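Local coordinates for protein colicin-D (Escherichia coli, PDB 5ZNM) that is a polypeptide toxin that inhibits protein synthesis in Escherichia coli and closely related bacteria, represented here by its central domain and C-terminal tRNase domain, at residues Glu125-Leu130 and Val279-Pro284; Pro152-Leu157 and Gly257-Phe262; Asp283-Gly288 and Lys312-Leu317; Asp296-His301 and Phe365-Lys370; Phe305-Thr310 and Thr318-Ala323. All coordinates share one frame; numbering follows the deposited sequence.

Interaction 1. Residues Glu125-Leu130 and Val279-Pro284; sequences EAMFSL and VMLNDP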
# COMPACT_ATOMS: atom_id res chain seq x y z
N GLU A 125 -10.45 21.45 1.73
CA GLU A 125 -9.45 21.23 2.77
C GLU A 125 -8.81 19.86 2.58
O GLU A 125 -9.38 18.96 1.96
CB GLU A 125 -10.06 21.37 4.18
CG GLU A 125 -10.75 22.75 4.42
CD GLU A 125 -11.05 23.03 5.90
OE1 GLU A 125 -10.82 22.14 6.74
OE2 GLU A 125 -11.49 24.14 6.24
N ALA A 126 -7.60 19.70 3.14
CA ALA A 126 -6.80 18.50 2.91
C ALA A 126 -6.04 18.10 4.17
O ALA A 126 -5.74 18.93 5.03
CB ALA A 126 -5.81 18.69 1.75
N MET A 127 -5.69 16.81 4.23
CA MET A 127 -5.14 16.22 5.44
C MET A 127 -4.23 15.07 5.03
O MET A 127 -4.66 14.19 4.29
CB MET A 127 -6.26 15.73 6.36
CG MET A 127 -5.79 15.09 7.66
SD MET A 127 -7.19 14.73 8.76
CE MET A 127 -8.11 13.59 7.74
N PHE A 128 -2.99 15.11 5.50
CA PHE A 128 -1.98 14.11 5.17
C PHE A 128 -1.46 13.50 6.46
O PHE A 128 -1.21 14.23 7.43
CB PHE A 128 -0.83 14.75 4.38
CG PHE A 128 0.19 13.76 3.89
CD1 PHE A 128 -0.07 12.93 2.81
CD2 PHE A 128 1.42 13.65 4.51
CE1 PHE A 128 0.87 12.01 2.36
CE2 PHE A 128 2.38 12.73 4.06
CZ PHE A 128 2.09 11.91 2.99
N SER A 129 -1.32 12.18 6.50
CA SER A 129 -0.96 11.54 7.76
C SER A 129 -0.09 10.33 7.51
O SER A 129 -0.22 9.64 6.49
CB SER A 129 -2.20 11.13 8.56
OG SER A 129 -3.01 10.25 7.80
N LEU A 130 0.82 10.07 8.46
CA LEU A 130 1.73 8.94 8.38
C LEU A 130 2.25 8.66 9.78
O LEU A 130 2.06 9.46 10.70
CB LEU A 130 2.90 9.19 7.43
CG LEU A 130 3.64 10.53 7.34
CD1 LEU A 130 3.82 11.23 8.64
CD2 LEU A 130 5.00 10.32 6.68
N VAL A 279 -0.26 14.03 11.78
CA VAL A 279 -1.30 14.48 10.88
C VAL A 279 -1.07 15.96 10.56
O VAL A 279 -0.77 16.76 11.46
CB VAL A 279 -2.70 14.26 11.49
CG1 VAL A 279 -3.78 14.70 10.52
CG2 VAL A 279 -2.88 12.77 11.87
N MET A 280 -1.18 16.32 9.29
CA MET A 280 -0.89 17.68 8.82
C MET A 280 -2.08 18.17 8.00
O MET A 280 -2.62 17.42 7.18
CB MET A 280 0.38 17.74 7.94
CG MET A 280 1.66 17.33 8.63
SD MET A 280 2.87 16.59 7.51
CE MET A 280 2.54 14.83 7.67
N LEU A 281 -2.47 19.42 8.22
CA LEU A 281 -3.61 19.99 7.53
C LEU A 281 -3.16 21.14 6.64
O LEU A 281 -2.03 21.63 6.75
CB LEU A 281 -4.69 20.46 8.51
CG LEU A 281 -5.79 19.45 8.83
CD1 LEU A 281 -5.30 18.43 9.81
CD2 LEU A 281 -7.05 20.12 9.35
N ASN A 282 -4.03 21.53 5.72
CA ASN A 282 -3.72 22.68 4.88
C ASN A 282 -3.65 23.95 5.71
O ASN A 282 -4.37 24.11 6.71
CB ASN A 282 -4.78 22.85 3.78
CG ASN A 282 -6.17 23.04 4.33
OD1 ASN A 282 -6.82 22.06 4.72
ND2 ASN A 282 -6.64 24.29 4.38
N ASP A 283 -2.77 24.85 5.29
CA ASP A 283 -2.81 26.23 5.76
C ASP A 283 -4.23 26.78 5.61
O ASP A 283 -4.87 26.55 4.57
CB ASP A 283 -1.83 27.06 4.93
CG ASP A 283 -1.61 28.46 5.50
OD1 ASP A 283 -2.57 29.26 5.55
OD2 ASP A 283 -0.46 28.77 5.86
N PRO A 284 -4.76 27.50 6.61
CA PRO A 284 -6.12 28.06 6.47
C PRO A 284 -6.30 28.87 5.21
O PRO A 284 -7.42 28.96 4.68
CB PRO A 284 -6.27 28.94 7.72
CG PRO A 284 -5.32 28.38 8.69
CD PRO A 284 -4.18 27.81 7.93
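F128 and M280 face each other as a hydrogen-bonded antiparallel pair, F128 N reaching M280 O at 2.9 Å and M280 N returning to F128 O at 2.8 Å. From M280 CB, 3.9 Å from F128 O, the chain runs through CG and SD alongside the F128 side chain, and a bend at chi3 (-94°) turns the methyl back across the strand boundary. CE ends at the edge of the phenyl ring, near its plane, 3.6 Å from F128 CD2, and also touches L130 CD1. On the other face of the sheet M127 CG packs against V279 CG1 at 3.5 Å and, more loosely, against L281 CD1.

Past L281 the strand stops, but N282 prolongs the ladder with its side chain: A126 N donates to N282 OD1 at 2.9 Å, nearly straight at hydrogen though well above the amide carbonyl plane. N282 N gives a longer bond, 3.2 Å, to A126 O, and N282 ND2 turns to D283 O. Strand 56-61 pairs with 126-131 along its other edge, and 262-267 does the same for 274-281. This is the interior of a five-stranded antiparallel sheet, with mostly apolar side chains alternating between its two faces.

Interaction 2. Residues Pro152-Leu157 and Gly257-Phe262; sequences PVRGQL and GGLRDF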
# COMPACT_ATOMS: atom_id res chain seq x y z
N PRO A 152 11.72 17.18 14.73
CA PRO A 152 12.72 17.98 14.06
C PRO A 152 12.22 18.57 12.74
O PRO A 152 12.80 19.55 12.25
CB PRO A 152 13.86 16.97 13.87
CG PRO A 152 13.28 15.75 13.71
CD PRO A 152 12.05 15.75 14.61
N VAL A 153 11.16 18.01 12.17
CA VAL A 153 10.56 18.47 10.92
C VAL A 153 9.06 18.48 11.12
O VAL A 153 8.49 17.49 11.59
CB VAL A 153 10.89 17.55 9.73
CG1 VAL A 153 10.17 18.03 8.48
CG2 VAL A 153 12.36 17.51 9.50
N ARG A 154 8.41 19.59 10.76
CA ARG A 154 6.96 19.63 10.73
C ARG A 154 6.49 19.86 9.31
O ARG A 154 7.24 20.33 8.44
CB ARG A 154 6.41 20.71 11.67
CG ARG A 154 6.52 20.29 13.14
CD ARG A 154 6.23 21.46 14.07
NE ARG A 154 4.82 21.81 14.09
CZ ARG A 154 4.33 22.83 14.79
NH1 ARG A 154 5.16 23.58 15.51
NH2 ARG A 154 3.04 23.11 14.76
N GLY A 155 5.22 19.53 9.07
CA GLY A 155 4.67 19.55 7.73
C GLY A 155 3.47 20.48 7.63
O GLY A 155 2.78 20.74 8.62
N GLN A 156 3.24 20.97 6.42
CA GLN A 156 2.12 21.85 6.11
C GLN A 156 1.68 21.60 4.68
O GLN A 156 2.52 21.55 3.78
CB GLN A 156 2.53 23.31 6.31
CG GLN A 156 1.75 24.28 5.47
CD GLN A 156 1.90 25.68 5.96
OE1 GLN A 156 2.89 26.36 5.69
NE2 GLN A 156 0.90 26.14 6.71
N LEU A 157 0.38 21.43 4.47
CA LEU A 157 -0.17 21.28 3.13
C LEU A 157 -0.48 22.66 2.55
O LEU A 157 -1.05 23.52 3.23
CB LEU A 157 -1.43 20.43 3.14
CG LEU A 157 -1.22 18.93 3.25
CD1 LEU A 157 -2.55 18.22 3.37
CD2 LEU A 157 -0.45 18.40 2.04
N GLY A 257 1.42 30.20 12.28
CA GLY A 257 -0.03 30.28 12.15
C GLY A 257 -0.59 29.49 10.98
O GLY A 257 -1.82 29.32 10.90
N GLY A 258 0.25 29.02 10.08
CA GLY A 258 -0.21 28.12 9.04
C GLY A 258 -0.16 26.65 9.41
O GLY A 258 -0.40 25.80 8.54
N LEU A 259 0.15 26.31 10.67
CA LEU A 259 0.39 24.94 11.10
C LEU A 259 -0.73 24.47 12.00
O LEU A 259 -0.85 24.92 13.14
CB LEU A 259 1.72 24.82 11.84
CG LEU A 259 2.97 25.02 10.99
CD1 LEU A 259 4.18 24.59 11.79
CD2 LEU A 259 2.86 24.24 9.70
N ARG A 260 -1.53 23.53 11.51
CA ARG A 260 -2.51 22.83 12.32
C ARG A 260 -2.18 21.34 12.22
O ARG A 260 -2.91 20.57 11.60
CB ARG A 260 -3.92 23.11 11.88
CG ARG A 260 -4.21 24.56 11.65
CD ARG A 260 -5.58 24.69 11.06
NE ARG A 260 -6.60 24.77 12.09
CZ ARG A 260 -7.90 24.83 11.81
NH1 ARG A 260 -8.29 24.79 10.53
NH2 ARG A 260 -8.79 24.94 12.79
N ASP A 261 -1.04 20.96 12.77
CA ASP A 261 -0.63 19.56 12.76
C ASP A 261 -0.72 18.99 14.17
O ASP A 261 -0.69 19.72 15.16
CB ASP A 261 0.80 19.41 12.20
CG ASP A 261 1.79 20.33 12.88
OD1 ASP A 261 1.37 21.42 13.33
OD2 ASP A 261 2.98 19.97 12.98
N PHE A 262 -0.85 17.67 14.25
CA PHE A 262 -0.99 17.05 15.56
C PHE A 262 -0.59 15.59 15.46
O PHE A 262 -0.31 15.07 14.38
CB PHE A 262 -2.43 17.19 16.08
CG PHE A 262 -3.47 16.46 15.24
CD1 PHE A 262 -4.05 17.08 14.14
CD2 PHE A 262 -3.90 15.18 15.59
CE1 PHE A 262 -5.01 16.44 13.38
CE2 PHE A 262 -4.86 14.52 14.84
CZ PHE A 262 -5.42 15.15 13.72
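R154 and D261 make the charged half of this contact, a side-on salt bridge in which R154 NE meets D261 OD2 and R154 NH2 meets D261 OD1, both at 2.8 Å. Carboxylate and guanidinium are nearly coplanar, 11° apart, and each oxygen offers its syn lone pair, so two almost straight bonds fix the rotation of both groups. The arginine gets there through a bend at chi3 (72°). Two further bonds hold the pair from outside: R154 NH1 donates to P177 O, and D261 OD2 is shared with Y278 OH.

The apolar half belongs to L259, whose two methyls split the work. CD1 sits over the centre of one guanidinium face, 3.5 Å from R154 CZ, while CD2 rests 3.5 Å from Q156 CB.

The contact ties strand 153-160, at the edge of a four-stranded antiparallel sheet, to the loop that leads into strand 262-267, an outermost strand of the five-stranded sheet. Y278 of strand 274-281 touches the arginine, and its OH also bonds G155 N.

Interaction 3. Residues Asp283-Gly288 and Lys312-Leu317; sequences DPLDSG and KNRETL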
# COMPACT_ATOMS: atom_id res chain seq x y z
N ASP A 283 -2.77 24.85 5.29
CA ASP A 283 -2.81 26.23 5.76
C ASP A 283 -4.23 26.78 5.61
O ASP A 283 -4.87 26.55 4.57
CB ASP A 283 -1.83 27.06 4.93
CG ASP A 283 -1.61 28.46 5.50
OD1 ASP A 283 -2.57 29.26 5.55
OD2 ASP A 283 -0.46 28.77 5.86
N PRO A 284 -4.76 27.50 6.61
CA PRO A 284 -6.12 28.06 6.47
C PRO A 284 -6.30 28.87 5.21
O PRO A 284 -7.42 28.96 4.68
CB PRO A 284 -6.27 28.94 7.72
CG PRO A 284 -5.32 28.38 8.69
CD PRO A 284 -4.18 27.81 7.93
N LEU A 285 -5.23 29.46 4.68
CA LEU A 285 -5.35 30.33 3.52
C LEU A 285 -5.16 29.58 2.21
O LEU A 285 -5.30 30.20 1.15
CB LEU A 285 -4.33 31.47 3.60
CG LEU A 285 -4.52 32.49 4.73
CD1 LEU A 285 -3.32 33.44 4.80
CD2 LEU A 285 -5.83 33.28 4.56
N ASP A 286 -4.85 28.29 2.26
CA ASP A 286 -4.66 27.47 1.06
C ASP A 286 -5.81 26.47 1.02
O ASP A 286 -5.78 25.44 1.69
CB ASP A 286 -3.31 26.77 1.08
CG ASP A 286 -2.17 27.74 0.83
OD1 ASP A 286 -2.21 28.85 1.38
OD2 ASP A 286 -1.23 27.39 0.09
N SER A 287 -6.81 26.78 0.19
CA SER A 287 -8.09 26.09 0.24
C SER A 287 -8.62 25.72 -1.15
O SER A 287 -9.83 25.49 -1.29
CB SER A 287 -9.14 26.95 0.94
OG SER A 287 -9.39 28.12 0.16
N GLY A 288 -7.76 25.67 -2.17
CA GLY A 288 -8.27 25.43 -3.50
C GLY A 288 -8.75 26.73 -4.12
O GLY A 288 -8.14 27.23 -5.07
N LYS A 312 2.01 43.15 4.40
CA LYS A 312 1.50 41.84 4.03
C LYS A 312 1.97 40.83 5.07
O LYS A 312 3.16 40.55 5.17
CB LYS A 312 1.97 41.43 2.64
CG LYS A 312 1.42 42.31 1.57
CD LYS A 312 1.45 41.62 0.23
CE LYS A 312 2.84 41.50 -0.30
NZ LYS A 312 2.77 41.34 -1.77
N ASN A 313 1.02 40.28 5.82
CA ASN A 313 1.33 39.24 6.80
C ASN A 313 0.10 38.37 6.92
O ASN A 313 -0.89 38.58 6.22
CB ASN A 313 1.76 39.84 8.14
CG ASN A 313 0.75 40.84 8.68
OD1 ASN A 313 -0.46 40.61 8.61
ND2 ASN A 313 1.23 41.95 9.21
N ARG A 314 0.15 37.37 7.82
CA ARG A 314 -0.96 36.43 7.91
C ARG A 314 -2.26 37.17 8.17
O ARG A 314 -3.30 36.87 7.56
CB ARG A 314 -0.73 35.40 9.01
CG ARG A 314 -1.96 34.50 9.24
CD ARG A 314 -1.59 33.14 9.85
NE ARG A 314 -0.66 32.38 9.03
CZ ARG A 314 -1.01 31.58 8.02
NH1 ARG A 314 -2.29 31.42 7.67
NH2 ARG A 314 -0.08 30.95 7.33
N GLU A 315 -2.21 38.13 9.09
CA GLU A 315 -3.38 38.90 9.47
C GLU A 315 -3.97 39.67 8.28
O GLU A 315 -5.19 39.63 8.05
CB GLU A 315 -2.94 39.84 10.59
CG GLU A 315 -3.95 40.73 11.16
CD GLU A 315 -3.37 41.52 12.33
OE1 GLU A 315 -3.23 40.92 13.42
OE2 GLU A 315 -3.04 42.71 12.15
N THR A 316 -3.14 40.36 7.51
CA THR A 316 -3.72 41.17 6.45
C THR A 316 -4.12 40.33 5.24
O THR A 316 -5.12 40.65 4.57
CB THR A 316 -2.77 42.30 6.04
OG1 THR A 316 -1.55 41.76 5.49
CG2 THR A 316 -2.42 43.15 7.25
N LEU A 317 -3.38 39.26 4.95
CA LEU A 317 -3.82 38.36 3.88
C LEU A 317 -5.11 37.65 4.26
O LEU A 317 -5.92 37.36 3.38
CB LEU A 317 -2.74 37.32 3.54
CG LEU A 317 -1.40 37.85 3.01
CD1 LEU A 317 -0.51 36.69 2.55
CD2 LEU A 317 -1.61 38.87 1.88
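D283 OD1 is gripped from two sides by L285 N and R314 NH1. The backbone N-H of L285 uses the anti lone pair at 2.8 Å, closing an Asx turn at the start of the type I beta turn D283-D286. R314 NH1 comes in on the syn side at 3.0 Å, somewhat out of the carboxylate plane. The second oxygen, D283 OD2, takes R314 NH2 at 2.7 Å, so the arginine holds the carboxylate end-on with both terminal nitrogens, the two flat groups turned 32° from each other. A bend at chi3 (-59°) swings the guanidinium off the helix and over to the loop. Its NE is bonded to D255 OD2, and two carboxylates around one guanidinium would probably offset the nearby charge of R292.

The L285 side chain runs antiparallel to that of R314. Its CD1 lies 3.7 Å from R314 NH1 and 4.1 Å from L317 CB, with L317 roughly perpendicular to it.

The helix bearing R314 and L317 is started by a capping box: T316 N donates to N313 OD1 at 2.9 Å, and N313 N donates to T316 OG1 at 3.0 Å. The loop 283-288 runs from the end of strand 274-281 toward helix 292-297, with L285 touching R292 and L295 of that helix as well as T318 and R321 of helix 314-329.

Interaction 4. Residues Asp296-His301 and Phe365-Lys370; sequences DKKYKH and FLSGWK. With SO4 (sulfate ion), chain E; SO4 (sulfate ion), chain C.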
# COMPACT_ATOMS: atom_id res chain seq x y z
N ASP A 296 -1.17 36.97 -1.73
CA ASP A 296 -0.02 37.86 -1.63
C ASP A 296 0.21 38.60 -2.95
O ASP A 296 0.38 39.82 -2.97
CB ASP A 296 1.20 37.03 -1.23
CG ASP A 296 2.45 37.84 -1.08
OD1 ASP A 296 3.02 38.23 -2.11
OD2 ASP A 296 2.86 38.07 0.07
N LYS A 297 0.16 37.87 -4.06
CA LYS A 297 0.34 38.47 -5.39
C LYS A 297 -0.66 39.59 -5.66
O LYS A 297 -0.35 40.56 -6.34
CB LYS A 297 0.18 37.41 -6.48
CG LYS A 297 1.46 36.86 -7.05
CD LYS A 297 1.24 36.35 -8.47
CE LYS A 297 0.42 35.09 -8.48
NZ LYS A 297 0.40 34.40 -9.81
N LYS A 298 -1.91 39.43 -5.20
CA LYS A 298 -2.96 40.36 -5.57
C LYS A 298 -3.34 41.32 -4.43
O LYS A 298 -4.33 42.04 -4.54
CB LYS A 298 -4.20 39.59 -6.04
CG LYS A 298 -3.92 38.63 -7.22
CD LYS A 298 -3.35 39.40 -8.43
CE LYS A 298 -3.13 38.50 -9.65
NZ LYS A 298 -2.61 39.29 -10.84
N TYR A 299 -2.55 41.33 -3.35
CA TYR A 299 -2.86 42.19 -2.21
C TYR A 299 -2.83 43.67 -2.58
O TYR A 299 -3.42 44.49 -1.87
CB TYR A 299 -1.90 41.90 -1.06
CG TYR A 299 -2.27 42.62 0.21
CD1 TYR A 299 -3.29 42.13 1.01
CD2 TYR A 299 -1.63 43.79 0.59
CE1 TYR A 299 -3.65 42.79 2.17
CE2 TYR A 299 -2.00 44.47 1.75
CZ TYR A 299 -3.01 43.95 2.53
OH TYR A 299 -3.39 44.58 3.69
N LYS A 300 -2.16 44.01 -3.69
CA LYS A 300 -2.17 45.37 -4.21
C LYS A 300 -3.59 45.90 -4.41
O LYS A 300 -3.79 47.12 -4.40
CB LYS A 300 -1.40 45.41 -5.53
CG LYS A 300 -1.99 44.50 -6.60
CD LYS A 300 -1.21 44.55 -7.93
CE LYS A 300 -1.69 43.45 -8.90
NZ LYS A 300 -0.88 43.41 -10.16
N HIS A 301 -4.57 45.02 -4.62
CA HIS A 301 -5.95 45.43 -4.80
C HIS A 301 -6.76 45.48 -3.50
O HIS A 301 -7.95 45.79 -3.56
CB HIS A 301 -6.66 44.47 -5.77
CG HIS A 301 -6.04 44.42 -7.13
ND1 HIS A 301 -5.99 45.52 -7.96
CD2 HIS A 301 -5.44 43.41 -7.80
CE1 HIS A 301 -5.40 45.19 -9.09
NE2 HIS A 301 -5.04 43.92 -9.02
N PHE A 365 -9.55 31.56 -7.18
CA PHE A 365 -9.54 33.01 -7.19
C PHE A 365 -8.35 33.51 -8.02
O PHE A 365 -7.21 33.09 -7.80
CB PHE A 365 -9.47 33.55 -5.76
CG PHE A 365 -9.05 34.99 -5.68
CD1 PHE A 365 -9.94 36.01 -5.98
CD2 PHE A 365 -7.76 35.33 -5.28
CE1 PHE A 365 -9.56 37.34 -5.91
CE2 PHE A 365 -7.38 36.67 -5.19
CZ PHE A 365 -8.28 37.67 -5.51
N LEU A 366 -8.61 34.41 -8.96
CA LEU A 366 -7.54 35.02 -9.74
C LEU A 366 -7.18 36.42 -9.25
O LEU A 366 -6.03 36.68 -8.89
CB LEU A 366 -7.93 35.06 -11.22
CG LEU A 366 -6.89 35.78 -12.09
CD1 LEU A 366 -5.55 35.04 -12.10
CD2 LEU A 366 -7.42 36.00 -13.49
N SER A 367 -8.15 37.33 -9.24
CA SER A 367 -7.89 38.71 -8.88
C SER A 367 -9.24 39.40 -8.66
O SER A 367 -10.30 38.81 -8.87
CB SER A 367 -7.09 39.43 -9.97
OG SER A 367 -6.59 40.66 -9.47
N GLY A 368 -9.17 40.67 -8.25
CA GLY A 368 -10.35 41.50 -8.15
C GLY A 368 -9.96 42.94 -7.94
O GLY A 368 -8.83 43.24 -7.54
N TRP A 369 -10.92 43.83 -8.19
CA TRP A 369 -10.67 45.27 -8.11
C TRP A 369 -11.99 46.01 -8.28
O TRP A 369 -13.04 45.41 -8.52
CB TRP A 369 -9.65 45.73 -9.17
CG TRP A 369 -10.02 45.48 -10.63
CD1 TRP A 369 -10.81 46.27 -11.43
CD2 TRP A 369 -9.55 44.41 -11.46
NE1 TRP A 369 -10.87 45.74 -12.70
CE2 TRP A 369 -10.12 44.60 -12.74
CE3 TRP A 369 -8.73 43.30 -11.24
CZ2 TRP A 369 -9.88 43.72 -13.81
CZ3 TRP A 369 -8.49 42.42 -12.31
CH2 TRP A 369 -9.07 42.64 -13.57
N LYS A 370 -11.92 47.34 -8.10
CA LYS A 370 -13.10 48.19 -8.22
C LYS A 370 -13.22 48.73 -9.64
O LYS A 370 -12.28 49.32 -10.17
CB LYS A 370 -13.05 49.36 -7.23
CG LYS A 370 -14.36 50.15 -7.15
CD LYS A 370 -14.37 51.20 -6.03
CE LYS A 370 -14.07 50.58 -4.65
NZ LYS A 370 -15.04 49.48 -4.23
S SO4 E . -1.31 35.83 -12.34
O1 SO4 E . -2.10 35.23 -11.27
O2 SO4 E . -1.60 35.08 -13.57
O3 SO4 E . -1.66 37.24 -12.50
O4 SO4 E . 0.12 35.73 -12.05
S SO4 C . 2.05 44.23 -12.22
O1 SO4 C . 0.89 43.41 -12.55
O2 SO4 C . 1.82 45.57 -12.72
O3 SO4 C . 2.25 44.24 -10.77
O4 SO4 C . 3.26 43.70 -12.83
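A 3-10 turn, 299-301, closed by H301 N to K298 O, sets K298 against S367 and H301 against W369, the CA atoms of the latter two 5.8 Å apart. K298 leaves its backbone with CG anti to the carbonyl carbon and then bends at chi2 (-59°), which sends the aliphatic chain across the strand: CG is 3.3 Å from L366 O and CD is 3.6 Å from S367 OG. Its ammonium then reaches a sulfate, K298 NZ to O3 at 2.8 Å. The neighbouring K297 NZ donates to O4 of the same ion at 2.6 Å, with a weak second bond to O1, and L366 CD1 touches this sulfate from the strand side. A second sulfate lies by K300, held by a weak bond.

H301 meets the strand with the face of its imidazole. G368 O stands over that face, 3.1 Å from H301 CG; this carbonyl is buried here and finds no polar partner in the model. S367 OG approaches obliquely, 3.4 Å from H301 CD2. The W369 indole runs side by side with the histidine, the two ring planes 42° apart.

L366 O, by contrast, is satisfied by Q294 NE2. Both ions probably come from the crystallisation liquor, yet three lysines collecting anions next to H301 mark a basic surface, consistent with a nuclease domain that must handle RNA phosphates.

Interaction 5. Residues Phe305-Thr310 and Thr318-Ala323; sequences FGISDT and TKFRDA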
# COMPACT_ATOMS: atom_id res chain seq x y z
N PHE A 305 -11.11 46.67 -1.65
CA PHE A 305 -12.04 45.94 -0.80
C PHE A 305 -12.05 46.49 0.63
O PHE A 305 -12.45 45.78 1.56
CB PHE A 305 -11.73 44.44 -0.84
CG PHE A 305 -11.96 43.81 -2.20
CD1 PHE A 305 -11.01 43.94 -3.21
CD2 PHE A 305 -13.11 43.09 -2.46
CE1 PHE A 305 -11.22 43.37 -4.47
CE2 PHE A 305 -13.34 42.52 -3.71
CZ PHE A 305 -12.39 42.65 -4.72
N GLY A 306 -11.62 47.74 0.81
CA GLY A 306 -11.77 48.39 2.10
C GLY A 306 -10.70 48.09 3.13
O GLY A 306 -10.92 48.32 4.32
N ILE A 307 -9.55 47.57 2.71
CA ILE A 307 -8.48 47.19 3.62
C ILE A 307 -7.38 48.23 3.54
O ILE A 307 -6.76 48.40 2.48
CB ILE A 307 -7.95 45.78 3.29
CG1 ILE A 307 -9.04 44.76 3.59
CG2 ILE A 307 -6.69 45.51 4.09
CD1 ILE A 307 -8.78 43.41 2.94
N SER A 308 -7.11 48.91 4.66
CA SER A 308 -6.13 50.00 4.67
C SER A 308 -4.71 49.52 4.89
O SER A 308 -3.78 50.23 4.50
CB SER A 308 -6.47 51.04 5.75
OG SER A 308 -6.30 50.49 7.03
N ASP A 309 -4.52 48.34 5.49
CA ASP A 309 -3.19 47.89 5.87
C ASP A 309 -2.28 47.78 4.65
O ASP A 309 -2.67 47.25 3.61
CB ASP A 309 -3.26 46.52 6.56
CG ASP A 309 -4.18 46.52 7.78
OD1 ASP A 309 -5.40 46.74 7.62
OD2 ASP A 309 -3.67 46.30 8.90
N THR A 310 -1.05 48.27 4.79
CA THR A 310 -0.09 48.10 3.71
C THR A 310 0.87 46.93 3.94
O THR A 310 1.40 46.39 2.97
CB THR A 310 0.70 49.40 3.48
OG1 THR A 310 1.32 49.81 4.69
CG2 THR A 310 -0.24 50.52 3.01
N THR A 318 -5.32 37.36 5.56
CA THR A 318 -6.60 36.82 6.00
C THR A 318 -7.71 37.85 5.86
O THR A 318 -8.83 37.50 5.47
CB THR A 318 -6.48 36.30 7.44
OG1 THR A 318 -5.47 35.27 7.49
CG2 THR A 318 -7.81 35.71 7.93
N LYS A 319 -7.42 39.13 6.15
CA LYS A 319 -8.40 40.19 5.87
C LYS A 319 -8.84 40.17 4.41
O LYS A 319 -10.03 40.25 4.10
CB LYS A 319 -7.82 41.57 6.21
CG LYS A 319 -7.77 41.94 7.68
CD LYS A 319 -7.49 43.47 7.78
CE LYS A 319 -7.28 43.90 9.23
NZ LYS A 319 -6.98 45.35 9.31
N PHE A 320 -7.86 40.10 3.49
CA PHE A 320 -8.14 40.11 2.05
C PHE A 320 -8.95 38.89 1.64
O PHE A 320 -9.95 39.00 0.93
CB PHE A 320 -6.80 40.15 1.30
CG PHE A 320 -6.89 40.41 -0.20
CD1 PHE A 320 -7.89 41.19 -0.73
CD2 PHE A 320 -5.93 39.88 -1.05
CE1 PHE A 320 -7.94 41.45 -2.11
CE2 PHE A 320 -5.98 40.11 -2.43
CZ PHE A 320 -6.99 40.91 -2.95
N ARG A 321 -8.54 37.70 2.12
CA ARG A 321 -9.32 36.49 1.85
C ARG A 321 -10.76 36.65 2.32
O ARG A 321 -11.72 36.35 1.58
CB ARG A 321 -8.64 35.29 2.53
CG ARG A 321 -9.11 33.90 2.09
CD ARG A 321 -10.44 33.46 2.72
NE ARG A 321 -10.49 33.60 4.19
CZ ARG A 321 -10.01 32.70 5.06
NH1 ARG A 321 -10.13 32.91 6.37
NH2 ARG A 321 -9.44 31.57 4.61
N ASP A 322 -10.94 37.12 3.56
CA ASP A 322 -12.29 37.29 4.11
C ASP A 322 -13.07 38.34 3.32
O ASP A 322 -14.27 38.16 3.05
CB ASP A 322 -12.20 37.66 5.60
CG ASP A 322 -11.74 36.48 6.49
OD1 ASP A 322 -11.73 35.32 6.03
OD2 ASP A 322 -11.37 36.71 7.66
N ALA A 323 -12.41 39.43 2.90
CA ALA A 323 -13.12 40.45 2.11
C ALA A 323 -13.62 39.88 0.79
O ALA A 323 -14.74 40.17 0.36
CB ALA A 323 -12.23 41.66 1.87
O HOH W 1 -4.46 44.53 10.89
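I307 reaches helix 314-329 because its CG1 is anti to the carbonyl carbon (chi1 -67°) and its chain is then extended (chi2 163°), which carries CD1 onto the helix surface. There the methyl lies 3.5 Å from F320 CA, 3.9 Å from K319 CB and 4.0 Å from A323 CB, a single methyl set among three residues within about one helical turn. The same A323 methyl also meets F305 CB, at 3.9 Å. The F305 and F320 side chains lie at a slant to each other, with F305 CD1 at the edge of the F320 ring, near its plane.

At the other end of the loop, K319 stretches out fully beyond CG and crosses D309 at about a right angle. K319 NZ forms a salt bridge with D309 OD1 at 2.7 Å, arriving on the syn side but 32° out of the carboxylate plane. A water closes a second path between the pair, donating to D309 OD2 at 2.8 Å and accepting from K319 NZ at 3.1 Å.

Y299 OH holds the backbone of the same loop through D309 O. Apolar contacts thus fasten the loop to the helix on the inner side, while the charged pair and its water close the outer rim, where solvent should weaken the attraction.

Overall arrangement
Interactions 1 and 2 are buried in the sheet-rich part of the chain and touch through backbone bonds, V279 to F262 and D283 to L157; one is a strand ladder, the other a salt bridge from an edge strand to a loop. Interaction 3 shares D283 and P284 with interaction 1 and carries that chain across to helix 314-329, again buried and again held by an arginine-carboxylate pair. Helix 314-329 also serves interaction 5, a surface contact of apolar groups with a water-bridged salt bridge. Interaction 4, partly buried, is joined to interactions 3 and 5 through Y299 and differs in that its segments meet by van der Waals contacts without hydrogen bonds, its lysines turned to sulfates.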